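Local atomic coordinates of sterol carrier protein 2 (Thermus thermophilus, PDB entry 2CX7), a protein that probably binds and carries sterols or other lipids. Residues W29-D40 and A72-W83; F45-L53 and K64-A72. One frame throughout, in Å; residues are numbered along the deposited sequence.

Contacts 1 and 2 lie in one mixed five-stranded sheet and are joined directly, since strand 32-37 of contact 1 runs beside strand 49-56 of contact 2. Contact 1, with its centre about 6 Å from that of the chain, holds the parallel pair in the middle of the sheet; its chemistry combines backbone bonding with an indole bond, apolar packing and, at one end, a salt-bridge network. Contact 2 is a smaller hairpin contact nearer the surface, about 11 Å from the chain centre, ending in 59-67, one of the two edge strands. It relies on backbone bonds and small aliphatic groups. A72, shared by both, lies in the connection from the hairpin to strand 74-78.

Contact 1: residues W29-D40 and A72-W83; sequences WEGSLALAVRPD and ADFVIEADLATW
The carbonyl oxygen of A36 is gripped twice by the 72-83 segment: A78 N reaches it at 3.0 Å as part of the sheet ladder, and W83 NE1 at 2.7 Å. A36 O lies close to the plane of the indole, at its edge, but NE1 stands above the carbonyl plane, 61° out of it. This bond ties the start of helix 80-86 to the neighbouring strand and fixes the ring's rotation, with A78 CB on one face and L35 CB on the other. V37 packs beside it, sending CG2 to W83 CD1 and CG1 to L80 CB. Along strands 32-37 and 74-78 the parallel ladder continues, with I76 N meeting A34 O almost straight at 2.9 Å. At the opposite end S32 and D73 hold each other reciprocally: S32 N donates to D73 OD2 (2.9 Å), on the anti side of the carboxylate, and D73 N donates to S32 OG (2.9 Å). Nearby, W29 CH2 sits 3.5 Å from F74 CE1, over one face of the phenyl ring. R38, extended from CG to NE, reaches D79 OD1 with NH1 at 2.8 Å; the oxygen is in the guanidinium plane, whereas NH1 stands above the carboxylate plane. NE faces E77, whose OE2 is less surely placed, and NH2 pairs with E103 of the next strand. A leucine in place of R38 would probably leave the carboxylates of D79 and E103 without this shared positive partner. The two strands form the central parallel pair of the mixed SCP-2 sheet, flanked by antiparallel neighbours.

Contact 2: residues F45-L53 and K64-A72; sequences FPKGVAVVL and KAVEGEAEA
V52 and A70 meet on the A50 and V52 face of a beta hairpin made by strands 49-56 and 59-67, from which the chain turns back at G68 and runs across that same face. The packing is tightest here: V52 CG2 comes within 3.4 Å of A70 CB, closer than usual van der Waals contact, and A50 CB lies 3.7 Å from A70 CB. With CG1 anti to the backbone N (chi1 -176°), V52 straddles the returning chain, CG2 on A70 and CG1 toward E71 O and A72 CB. The strands themselves are joined by short backbone bonds; A50 and V66 form a hydrogen-bonded pair, each N at 2.8 Å from the other's O, and V52 N donates to K64 O. V49 and V51 point to the other face of the sheet, where V51 meets W8 and A9 of helix 6-17. V49 has CG1 in the crowded position between backbone N and carbonyl carbon (chi1 61°), which sets it over the centre of the F45 ring and puts CG2 at 3.2 Å from V66 O.

The contact is looser at its solvent-exposed margins. The chains of K47 and E67 come nearest each other at their CD atoms, and K47 NZ and E67 OE1 remain 4.6 Å apart, too far for a contact between the charges. K64, also exposed, lies at the border of the V52 face, resting the aliphatic part of its extended chain against V52 CB, and its backbone N bonds only weakly to V52 O. Where the hairpin strands give way to loops, G68 N approaches G48 O from above the carbonyl plane, while a water donates hydrogen bonds to both K47 O and E69 OE2, 2.9 Å from the carbonyl oxygen of K47.

Contact 1: residues W29-D40 and A72-W83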
# COMPACT_ATOMS: atom_id res chain seq x y z
N TRP A 29 2.92 -7.35 13.04
CA TRP A 29 3.34 -7.35 11.65
C TRP A 29 4.80 -6.99 11.47
O TRP A 29 5.30 -6.08 12.12
CB TRP A 29 2.50 -6.36 10.83
CG TRP A 29 3.07 -6.15 9.45
CD1 TRP A 29 4.07 -5.28 9.09
CD2 TRP A 29 2.76 -6.91 8.29
NE1 TRP A 29 4.40 -5.47 7.77
CE2 TRP A 29 3.61 -6.46 7.25
CE3 TRP A 29 1.84 -7.93 8.01
CZ2 TRP A 29 3.56 -7.00 5.96
CZ3 TRP A 29 1.80 -8.47 6.73
CH2 TRP A 29 2.65 -8.00 5.72
N GLU A 30 5.48 -7.71 10.58
CA GLU A 30 6.88 -7.42 10.25
C GLU A 30 7.03 -7.60 8.74
O GLU A 30 6.53 -8.56 8.17
CB GLU A 30 7.84 -8.35 10.98
CG GLU A 30 8.05 -8.03 12.44
CD GLU A 30 8.86 -9.11 13.16
OE1 GLU A 30 9.64 -9.83 12.49
OE2 GLU A 30 8.71 -9.24 14.39
N GLY A 31 7.73 -6.68 8.10
CA GLY A 31 7.92 -6.80 6.66
C GLY A 31 7.59 -5.54 5.90
O GLY A 31 6.65 -4.82 6.24
N SER A 32 8.36 -5.27 4.86
CA SER A 32 8.13 -4.08 4.04
C SER A 32 7.01 -4.40 3.05
O SER A 32 6.79 -5.55 2.69
CB SER A 32 9.41 -3.68 3.30
OG SER A 32 9.97 -4.76 2.58
N LEU A 33 6.29 -3.37 2.62
CA LEU A 33 5.19 -3.55 1.68
C LEU A 33 5.27 -2.49 0.60
O LEU A 33 5.37 -1.29 0.91
CB LEU A 33 3.84 -3.42 2.41
CG LEU A 33 2.56 -3.33 1.56
CD1 LEU A 33 2.30 -4.66 0.86
CD2 LEU A 33 1.37 -2.99 2.47
N ALA A 34 5.23 -2.93 -0.65
CA ALA A 34 5.27 -2.00 -1.77
C ALA A 34 3.93 -1.99 -2.47
O ALA A 34 3.37 -3.04 -2.79
CB ALA A 34 6.37 -2.40 -2.76
N LEU A 35 3.41 -0.78 -2.67
CA LEU A 35 2.16 -0.57 -3.39
C LEU A 35 2.66 -0.05 -4.74
O LEU A 35 3.09 1.10 -4.86
CB LEU A 35 1.31 0.47 -2.67
CG LEU A 35 1.05 0.17 -1.19
CD1 LEU A 35 0.11 1.22 -0.63
CD2 LEU A 35 0.47 -1.25 -1.02
N ALA A 36 2.61 -0.92 -5.74
CA ALA A 36 3.13 -0.60 -7.06
C ALA A 36 2.10 -0.30 -8.15
O ALA A 36 1.09 -1.00 -8.28
CB ALA A 36 4.05 -1.73 -7.52
N VAL A 37 2.40 0.74 -8.93
CA VAL A 37 1.58 1.18 -10.05
C VAL A 37 2.30 0.73 -11.32
O VAL A 37 3.48 1.04 -11.49
CB VAL A 37 1.44 2.73 -10.09
CG1 VAL A 37 0.64 3.16 -11.33
CG2 VAL A 37 0.75 3.23 -8.83
N ARG A 38 1.60 0.01 -12.19
CA ARG A 38 2.18 -0.47 -13.44
C ARG A 38 2.49 0.72 -14.35
O ARG A 38 1.89 1.78 -14.19
CB ARG A 38 1.18 -1.39 -14.15
CG ARG A 38 0.80 -2.63 -13.35
CD ARG A 38 -0.08 -3.57 -14.18
NE ARG A 38 -0.32 -4.82 -13.46
CZ ARG A 38 -1.50 -5.22 -13.01
NH1 ARG A 38 -2.59 -4.47 -13.21
NH2 ARG A 38 -1.59 -6.36 -12.35
N PRO A 39 3.43 0.56 -15.29
CA PRO A 39 3.78 1.65 -16.21
C PRO A 39 2.52 2.25 -16.84
O PRO A 39 1.65 1.52 -17.34
CB PRO A 39 4.67 0.96 -17.23
CG PRO A 39 5.42 -0.02 -16.36
CD PRO A 39 4.29 -0.62 -15.54
N ASP A 40 2.46 3.58 -16.84
CA ASP A 40 1.32 4.31 -17.37
C ASP A 40 1.83 5.67 -17.88
O ASP A 40 1.76 6.68 -17.17
CB ASP A 40 0.31 4.54 -16.23
CG ASP A 40 -1.03 5.07 -16.72
OD1 ASP A 40 -1.11 5.54 -17.87
OD2 ASP A 40 -2.00 5.03 -15.93
N ALA A 72 10.57 -5.14 -1.81
CA ALA A 72 9.89 -5.27 -0.53
C ALA A 72 9.56 -6.73 -0.25
O ALA A 72 9.64 -7.58 -1.14
CB ALA A 72 8.60 -4.45 -0.54
N ASP A 73 9.21 -7.03 1.00
CA ASP A 73 8.84 -8.38 1.38
C ASP A 73 7.52 -8.76 0.72
O ASP A 73 7.30 -9.91 0.35
CB ASP A 73 8.71 -8.48 2.90
CG ASP A 73 10.04 -8.34 3.60
OD1 ASP A 73 10.99 -9.07 3.23
OD2 ASP A 73 10.15 -7.50 4.51
N PHE A 74 6.63 -7.78 0.58
CA PHE A 74 5.36 -8.00 -0.07
C PHE A 74 5.20 -6.92 -1.13
O PHE A 74 5.48 -5.75 -0.88
CB PHE A 74 4.20 -7.93 0.92
CG PHE A 74 4.20 -9.04 1.93
CD1 PHE A 74 4.98 -8.95 3.08
CD2 PHE A 74 3.44 -10.18 1.73
CE1 PHE A 74 4.99 -9.98 4.02
CE2 PHE A 74 3.44 -11.23 2.65
CZ PHE A 74 4.22 -11.12 3.80
N VAL A 75 4.75 -7.32 -2.31
CA VAL A 75 4.54 -6.38 -3.39
C VAL A 75 3.15 -6.59 -3.98
O VAL A 75 2.80 -7.70 -4.39
CB VAL A 75 5.59 -6.55 -4.51
CG1 VAL A 75 5.29 -5.60 -5.66
CG2 VAL A 75 6.97 -6.28 -3.94
N ILE A 76 2.35 -5.53 -3.96
CA ILE A 76 1.00 -5.56 -4.52
C ILE A 76 1.00 -4.56 -5.66
O ILE A 76 1.18 -3.36 -5.46
CB ILE A 76 -0.07 -5.15 -3.50
CG1 ILE A 76 -0.02 -6.06 -2.28
CG2 ILE A 76 -1.45 -5.22 -4.17
CD1 ILE A 76 -1.03 -5.70 -1.20
N GLU A 77 0.77 -5.07 -6.86
CA GLU A 77 0.79 -4.27 -8.08
C GLU A 77 -0.60 -4.10 -8.70
O GLU A 77 -1.44 -5.00 -8.59
CB GLU A 77 1.74 -4.94 -9.07
CG GLU A 77 1.71 -4.42 -10.48
CD GLU A 77 2.48 -5.34 -11.42
OE1 GLU A 77 3.72 -5.42 -11.28
OE2 GLU A 77 1.85 -5.99 -12.28
N ALA A 78 -0.81 -2.98 -9.38
CA ALA A 78 -2.09 -2.71 -10.01
C ALA A 78 -2.00 -1.54 -10.97
O ALA A 78 -1.02 -0.78 -10.96
CB ALA A 78 -3.14 -2.42 -8.93
N ASP A 79 -3.02 -1.40 -11.81
CA ASP A 79 -3.10 -0.28 -12.74
C ASP A 79 -3.41 0.94 -11.88
O ASP A 79 -4.09 0.82 -10.85
CB ASP A 79 -4.26 -0.47 -13.73
CG ASP A 79 -3.89 -1.34 -14.91
OD1 ASP A 79 -2.94 -2.14 -14.80
OD2 ASP A 79 -4.58 -1.23 -15.96
N LEU A 80 -2.95 2.11 -12.30
CA LEU A 80 -3.20 3.33 -11.55
C LEU A 80 -4.69 3.50 -11.22
O LEU A 80 -5.05 3.81 -10.08
CB LEU A 80 -2.73 4.56 -12.33
CG LEU A 80 -3.03 5.90 -11.65
CD1 LEU A 80 -2.39 5.92 -10.27
CD2 LEU A 80 -2.53 7.05 -12.52
N ALA A 81 -5.54 3.29 -12.22
CA ALA A 81 -6.98 3.44 -12.04
C ALA A 81 -7.51 2.61 -10.89
O ALA A 81 -8.38 3.06 -10.13
CB ALA A 81 -7.71 3.08 -13.32
N THR A 82 -7.00 1.38 -10.76
CA THR A 82 -7.40 0.49 -9.69
C THR A 82 -6.98 1.07 -8.36
O THR A 82 -7.79 1.14 -7.42
CB THR A 82 -6.78 -0.90 -9.87
OG1 THR A 82 -7.18 -1.42 -11.14
CG2 THR A 82 -7.25 -1.84 -8.78
N TRP A 83 -5.73 1.51 -8.26
CA TRP A 83 -5.25 2.09 -7.01
C TRP A 83 -6.07 3.33 -6.65
O TRP A 83 -6.36 3.56 -5.47
CB TRP A 83 -3.77 2.45 -7.08
CG TRP A 83 -2.84 1.31 -6.79
CD1 TRP A 83 -1.85 0.81 -7.61
CD2 TRP A 83 -2.80 0.52 -5.60
NE1 TRP A 83 -1.22 -0.24 -7.00
CE2 TRP A 83 -1.78 -0.44 -5.76
CE3 TRP A 83 -3.54 0.52 -4.41
CZ2 TRP A 83 -1.47 -1.38 -4.78
CZ3 TRP A 83 -3.24 -0.42 -3.43
CH2 TRP A 83 -2.21 -1.36 -3.62
O HOH W 1 -0.95 1.79 -14.27

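Contact 2: residues F45-L53 and K64-A72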
# COMPACT_ATOMS: atom_id res chain seq x y z
N PHE A 45 3.71 8.30 -15.45
CA PHE A 45 4.51 7.28 -14.77
C PHE A 45 4.96 6.27 -15.83
O PHE A 45 4.58 5.11 -15.79
CB PHE A 45 3.65 6.57 -13.72
CG PHE A 45 3.19 7.47 -12.60
CD1 PHE A 45 1.85 7.53 -12.25
CD2 PHE A 45 4.11 8.24 -11.88
CE1 PHE A 45 1.42 8.35 -11.18
CE2 PHE A 45 3.70 9.05 -10.83
CZ PHE A 45 2.36 9.10 -10.48
N PRO A 46 5.80 6.71 -16.78
CA PRO A 46 6.28 5.83 -17.85
C PRO A 46 7.00 4.56 -17.44
O PRO A 46 6.99 3.57 -18.18
CB PRO A 46 7.16 6.75 -18.70
CG PRO A 46 7.69 7.73 -17.71
CD PRO A 46 6.47 8.02 -16.86
N LYS A 47 7.61 4.56 -16.26
CA LYS A 47 8.33 3.38 -15.77
C LYS A 47 7.62 2.72 -14.61
O LYS A 47 8.13 1.75 -14.03
CB LYS A 47 9.73 3.77 -15.31
CG LYS A 47 10.57 4.44 -16.37
CD LYS A 47 11.96 4.68 -15.84
CE LYS A 47 12.80 5.45 -16.84
NZ LYS A 47 14.18 5.64 -16.31
N GLY A 48 6.45 3.23 -14.26
CA GLY A 48 5.73 2.69 -13.12
C GLY A 48 6.24 3.46 -11.91
O GLY A 48 7.20 4.23 -12.01
N VAL A 49 5.59 3.27 -10.76
CA VAL A 49 6.00 3.96 -9.54
C VAL A 49 5.47 3.15 -8.38
O VAL A 49 4.57 2.33 -8.56
CB VAL A 49 5.42 5.40 -9.47
CG1 VAL A 49 3.90 5.36 -9.47
CG2 VAL A 49 5.93 6.12 -8.23
N ALA A 50 6.03 3.36 -7.21
CA ALA A 50 5.59 2.62 -6.04
C ALA A 50 5.82 3.39 -4.77
O ALA A 50 6.62 4.33 -4.73
CB ALA A 50 6.34 1.29 -5.98
N VAL A 51 5.11 3.00 -3.72
CA VAL A 51 5.29 3.59 -2.41
C VAL A 51 5.69 2.37 -1.60
O VAL A 51 4.96 1.38 -1.55
CB VAL A 51 4.01 4.20 -1.84
CG1 VAL A 51 4.21 4.54 -0.37
CG2 VAL A 51 3.64 5.47 -2.61
N VAL A 52 6.87 2.44 -0.98
CA VAL A 52 7.38 1.32 -0.20
C VAL A 52 7.34 1.71 1.27
O VAL A 52 7.92 2.72 1.67
CB VAL A 52 8.82 0.97 -0.66
CG1 VAL A 52 9.32 -0.26 0.08
CG2 VAL A 52 8.83 0.73 -2.17
N LEU A 53 6.63 0.90 2.05
CA LEU A 53 6.46 1.13 3.47
C LEU A 53 7.28 0.16 4.32
O LEU A 53 7.20 -1.06 4.14
CB LEU A 53 4.98 0.95 3.85
CG LEU A 53 3.94 1.69 3.00
CD1 LEU A 53 2.55 1.09 3.22
CD2 LEU A 53 3.97 3.17 3.35
N LYS A 64 8.67 5.72 1.22
CA LYS A 64 9.37 6.37 0.13
C LYS A 64 8.68 6.04 -1.18
O LYS A 64 8.15 4.94 -1.36
CB LYS A 64 10.82 5.89 0.06
CG LYS A 64 10.98 4.41 -0.23
CD LYS A 64 12.44 4.03 -0.36
CE LYS A 64 12.59 2.54 -0.61
NZ LYS A 64 14.02 2.15 -0.70
N ALA A 65 8.65 7.03 -2.07
CA ALA A 65 8.06 6.84 -3.38
C ALA A 65 9.25 6.52 -4.27
O ALA A 65 10.29 7.19 -4.21
CB ALA A 65 7.37 8.11 -3.85
N VAL A 66 9.11 5.48 -5.08
CA VAL A 66 10.18 5.09 -5.96
C VAL A 66 9.68 4.96 -7.39
O VAL A 66 8.61 4.42 -7.65
CB VAL A 66 10.79 3.74 -5.53
CG1 VAL A 66 11.88 3.31 -6.50
CG2 VAL A 66 11.34 3.86 -4.12
N GLU A 67 10.47 5.50 -8.31
CA GLU A 67 10.15 5.44 -9.72
C GLU A 67 10.62 4.07 -10.18
O GLU A 67 11.70 3.62 -9.80
CB GLU A 67 10.90 6.54 -10.47
CG GLU A 67 10.73 6.51 -11.97
CD GLU A 67 11.52 7.60 -12.65
OE1 GLU A 67 12.75 7.68 -12.42
OE2 GLU A 67 10.92 8.39 -13.41
N GLY A 68 9.80 3.39 -10.98
CA GLY A 68 10.17 2.08 -11.48
C GLY A 68 9.88 0.96 -10.49
O GLY A 68 9.00 1.09 -9.63
N GLU A 69 10.62 -0.13 -10.61
CA GLU A 69 10.47 -1.30 -9.74
C GLU A 69 10.93 -1.03 -8.32
O GLU A 69 11.94 -0.36 -8.10
CB GLU A 69 11.26 -2.48 -10.30
CG GLU A 69 10.70 -3.06 -11.58
CD GLU A 69 9.28 -3.56 -11.42
OE1 GLU A 69 8.89 -3.93 -10.29
OE2 GLU A 69 8.55 -3.59 -12.44
N ALA A 70 10.19 -1.57 -7.35
CA ALA A 70 10.53 -1.39 -5.94
C ALA A 70 10.69 -2.74 -5.24
O ALA A 70 10.00 -3.71 -5.57
CB ALA A 70 9.46 -0.56 -5.25
N GLU A 71 11.61 -2.79 -4.28
CA GLU A 71 11.87 -4.02 -3.53
C GLU A 71 11.17 -4.01 -2.17
O GLU A 71 11.18 -3.00 -1.46
CB GLU A 71 13.37 -4.22 -3.32
CG GLU A 71 14.20 -4.31 -4.60
CD GLU A 71 14.23 -3.00 -5.37
OE1 GLU A 71 14.65 -1.98 -4.79
OE2 GLU A 71 13.83 -3.00 -6.56
N ALA A 72 10.57 -5.14 -1.81
CA ALA A 72 9.89 -5.27 -0.53
C ALA A 72 9.56 -6.73 -0.25
O ALA A 72 9.64 -7.58 -1.14
CB ALA A 72 8.60 -4.45 -0.54
O HOH W 2 7.21 -0.82 -12.95